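Long-range contact in beta-mannosidase (Hypocrea lixii, PDB 4UOJ), which probably hydrolyses terminal beta-linked mannose residues from the non-reducing ends of oligosaccharides, as a glycoside hydrolase of family 2: residues A[613-618]-A[666-671]. Numbering follows the deposited sequence.
With CD (cadmium ion), chain B; NAG (2-acetamido-2-deoxy-beta-D-glucopyranose), chain D; NAG (2-acetamido-2-deoxy-beta-D-glucopyranose), chain E.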
loop_
_atom_site.group_PDB
_atom_site.type_symbol
_atom_site.label_atom_id
_atom_site.label_comp_id
_atom_site.label_asym_id
_atom_site.label_seq_id
_atom_site.Cartn_x
_atom_site.Cartn_y
_atom_site.Cartn_z
ATOM N N GLU A 613 -23.998 22.946 -3.474
ATOM C CA GLU A 613 -24.073 23.961 -2.402
ATOM C C GLU A 613 -23.093 23.713 -1.237
ATOM O O GLU A 613 -22.841 24.609 -0.431
ATOM C CB GLU A 613 -25.514 24.155 -1.917
ATOM C CG GLU A 613 -26.082 23.029 -1.065
ATOM C CD GLU A 613 -27.340 23.409 -0.305
ATOM O OE1 GLU A 613 -27.755 24.592 -0.395
ATOM O OE2 GLU A 613 -27.915 22.527 0.374
ATOM N N GLU A 614 -22.533 22.505 -1.179
ATOM C CA GLU A 614 -21.582 22.136 -0.144
ATOM C C GLU A 614 -20.133 22.261 -0.642
ATOM O O GLU A 614 -19.196 21.937 0.077
ATOM C CB GLU A 614 -21.911 20.742 0.442
ATOM C CG GLU A 614 -23.217 20.671 1.244
ATOM C CD GLU A 614 -23.241 21.485 2.530
ATOM O OE1 GLU A 614 -22.587 21.079 3.502
ATOM O OE2 GLU A 614 -23.957 22.503 2.604
ATOM N N LEU A 615 -19.957 22.783 -1.863
ATOM C CA LEU A 615 -18.635 22.983 -2.442
ATOM C C LEU A 615 -17.980 24.296 -1.979
ATOM O O LEU A 615 -17.866 25.246 -2.738
ATOM C CB LEU A 615 -18.652 22.852 -3.974
ATOM C CG LEU A 615 -19.068 21.494 -4.547
ATOM C CD1 LEU A 615 -19.093 21.548 -6.064
ATOM C CD2 LEU A 615 -18.146 20.376 -4.082
ATOM N N SER A 616 -17.602 24.321 -0.694
ATOM C CA SER A 616 -16.888 25.411 -0.045
ATOM C C SER A 616 -15.953 24.798 0.994
ATOM O O SER A 616 -16.256 23.750 1.547
ATOM C CB SER A 616 -17.846 26.447 0.547
ATOM O OG SER A 616 -18.371 26.059 1.793
ATOM N N PHE A 617 -14.791 25.427 1.214
ATOM C CA PHE A 617 -13.733 24.919 2.097
ATOM C C PHE A 617 -14.248 24.421 3.443
ATOM O O PHE A 617 -13.817 23.356 3.893
ATOM C CB PHE A 617 -12.610 25.963 2.315
ATOM C CG PHE A 617 -11.304 25.362 2.794
ATOM C CD1 PHE A 617 -11.069 25.142 4.144
ATOM C CD2 PHE A 617 -10.311 25.010 1.888
ATOM C CE1 PHE A 617 -9.872 24.589 4.577
ATOM C CE2 PHE A 617 -9.115 24.435 2.319
ATOM C CZ PHE A 617 -8.906 24.232 3.664
ATOM N N ASN A 618 -15.145 25.194 4.077
ATOM C CA ASN A 618 -15.648 24.888 5.427
ATOM C C ASN A 618 -17.144 24.591 5.516
ATOM O O ASN A 618 -17.786 24.917 6.517
ATOM C CB ASN A 618 -15.270 26.013 6.393
ATOM C CG ASN A 618 -13.922 25.857 7.027
ATOM O OD1 ASN A 618 -13.393 24.765 7.139
ATOM N ND2 ASN A 618 -13.377 26.974 7.479
ATOM N N ALA A 666 -14.749 28.589 -8.022
ATOM C CA ALA A 666 -13.350 28.815 -8.305
ATOM C C ALA A 666 -12.555 29.029 -7.023
ATOM O O ALA A 666 -11.434 28.530 -6.920
ATOM C CB ALA A 666 -13.178 29.991 -9.231
ATOM N N ASN A 667 -13.136 29.720 -6.031
ATOM C CA ASN A 667 -12.468 29.961 -4.755
ATOM C C ASN A 667 -12.170 28.649 -4.035
ATOM O O ASN A 667 -11.050 28.449 -3.543
ATOM C CB ASN A 667 -13.298 30.876 -3.855
ATOM C CG ASN A 667 -12.464 31.653 -2.853
ATOM O OD1 ASN A 667 -11.320 32.040 -3.125
ATOM N ND2 ASN A 667 -13.051 31.915 -1.687
ATOM N N PHE A 668 -13.176 27.765 -3.980
ATOM C CA PHE A 668 -13.055 26.447 -3.380
ATOM C C PHE A 668 -11.970 25.641 -4.111
ATOM O O PHE A 668 -11.054 25.095 -3.464
ATOM C CB PHE A 668 -14.413 25.704 -3.397
ATOM C CG PHE A 668 -14.383 24.301 -2.833
ATOM C CD1 PHE A 668 -13.889 24.047 -1.557
ATOM C CD2 PHE A 668 -14.853 23.228 -3.588
ATOM C CE1 PHE A 668 -13.891 22.764 -1.042
ATOM C CE2 PHE A 668 -14.868 21.932 -3.064
ATOM C CZ PHE A 668 -14.389 21.715 -1.795
ATOM N N SER A 669 -12.063 25.583 -5.444
ATOM C CA SER A 669 -11.115 24.844 -6.273
ATOM C C SER A 669 -9.670 25.335 -6.045
ATOM O O SER A 669 -8.768 24.523 -5.909
ATOM C CB SER A 669 -11.538 24.905 -7.748
ATOM O OG SER A 669 -10.637 24.200 -8.604
ATOM N N SER A 670 -9.466 26.648 -5.998
ATOM C CA SER A 670 -8.128 27.241 -5.839
ATOM C C SER A 670 -7.558 26.983 -4.455
ATOM O O SER A 670 -6.373 26.692 -4.329
ATOM C CB SER A 670 -8.123 28.722 -6.183
ATOM O OG SER A 670 -8.336 28.899 -7.576
ATOM N N TRP A 671 -8.405 27.032 -3.426
ATOM C CA TRP A 671 -7.987 26.708 -2.065
ATOM C C TRP A 671 -7.600 25.228 -1.971
ATOM O O TRP A 671 -6.579 24.920 -1.375
ATOM C CB TRP A 671 -9.054 27.086 -1.028
ATOM C CG TRP A 671 -8.862 28.484 -0.516
ATOM C CD1 TRP A 671 -9.355 29.631 -1.068
ATOM C CD2 TRP A 671 -8.070 28.882 0.607
ATOM N NE1 TRP A 671 -8.919 30.709 -0.357
ATOM C CE2 TRP A 671 -8.148 30.280 0.693
ATOM C CE3 TRP A 671 -7.290 28.191 1.538
ATOM C CZ2 TRP A 671 -7.484 31.011 1.690
ATOM C CZ3 TRP A 671 -6.648 28.913 2.537
ATOM C CH2 TRP A 671 -6.742 30.304 2.602
HETATM CD CD CD B . -29.525 24.144 1.169
HETATM C C1 NAG D . -12.124 27.052 8.125
HETATM C C2 NAG D . -11.341 28.294 7.778
HETATM C C3 NAG D . -10.285 28.504 8.843
HETATM C C4 NAG D . -10.907 28.638 10.228
HETATM C C5 NAG D . -11.896 27.525 10.581
HETATM C C6 NAG D . -13.191 28.019 11.193
HETATM C C7 NAG D . -10.942 28.695 5.372
HETATM C C8 NAG D . -10.006 28.425 4.220
HETATM N N2 NAG D . -10.680 28.031 6.514
HETATM O O3 NAG D . -9.592 29.699 8.522
HETATM O O4 NAG D . -9.894 28.584 11.215
HETATM O O5 NAG D . -12.283 26.681 9.486
HETATM O O6 NAG D . -13.015 28.280 12.569
HETATM O O7 NAG D . -11.865 29.491 5.259
HETATM C C1 NAG E . -12.422 32.683 -0.648
HETATM C C2 NAG E . -13.345 33.833 -0.237
HETATM C C3 NAG E . -12.784 34.598 0.969
HETATM C C4 NAG E . -12.431 33.633 2.091
HETATM C C5 NAG E . -11.516 32.531 1.552
HETATM C C6 NAG E . -11.160 31.493 2.605
HETATM C C7 NAG E . -14.660 35.206 -1.815
HETATM C C8 NAG E . -15.785 34.236 -2.008
HETATM N N2 NAG E . -13.492 34.764 -1.320
HETATM O O3 NAG E . -13.761 35.509 1.460
HETATM O O4 NAG E . -11.782 34.320 3.148
HETATM O O5 NAG E . -12.131 31.849 0.455
HETATM O O6 NAG E . -12.302 30.767 3.030
HETATM O O7 NAG E . -14.762 36.377 -2.193
HETATM O O HOH W 1 -30.531 26.198 1.652
HETATM O O HOH W 2 -27.982 24.971 2.833
#
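Phe668 projects from helix 664-692 onto the backbone of the loop at Leu615 and Ser616, which lies flat over one face of the ring. Ser616 N sits above the ring centre of Phe668, 3.8 Å from its plane, with Leu615 C nearer the rim. CG of Phe668 stands opposite its own backbone N (chi1 178°), which sends the ring out to the loop. Leu615, the centre of an inverse gamma turn, adds its side chain crosswise, CD2 lying 3.8 Å from CE2 of Phe668. Trp606 of helix 603-609 meets both Phe668 and Leu615. An alanine in place of Phe668 would probably leave the turn at Leu615 and Ser616 without its aromatic support and open a gap beside Trp606.

All this belongs to the catalytic (beta/alpha)8 barrel domain of the family: helix 664-692 precedes 702-705, the strand that closes the barrel beside 380-389, and the loop links helices 603-609 and 620-625.

The aromatic pair across the contact, Phe617 and Trp671, is edge-to-face: the indole turns an edge to the face of Phe617, the six-membered rings 5.7 Å apart between centroids and their planes at 69°. Trp671 NE1 is hydrogen-bonded to Pro659 O, which helps fix the indole's rotation.

Sugars complete the contact, since Asn618 and Asn667 each carry an N-linked NAG through ND2, both within Asn-X-Ser/Thr sequons. The acetamide methyl C8 of the Asn618 sugar enters the angle between the two rings, 3.4 Å above the Phe617 plane and 3.7 Å above that of Trp671. On that same indole face lies C6 of the Asn667 sugar, 3.5 Å above the plane of Trp671, so one tryptophan face receives both glycans.

At the loop's far end, both carboxylate oxygens of Glu613 chelate a cadmium ion that also holds two waters.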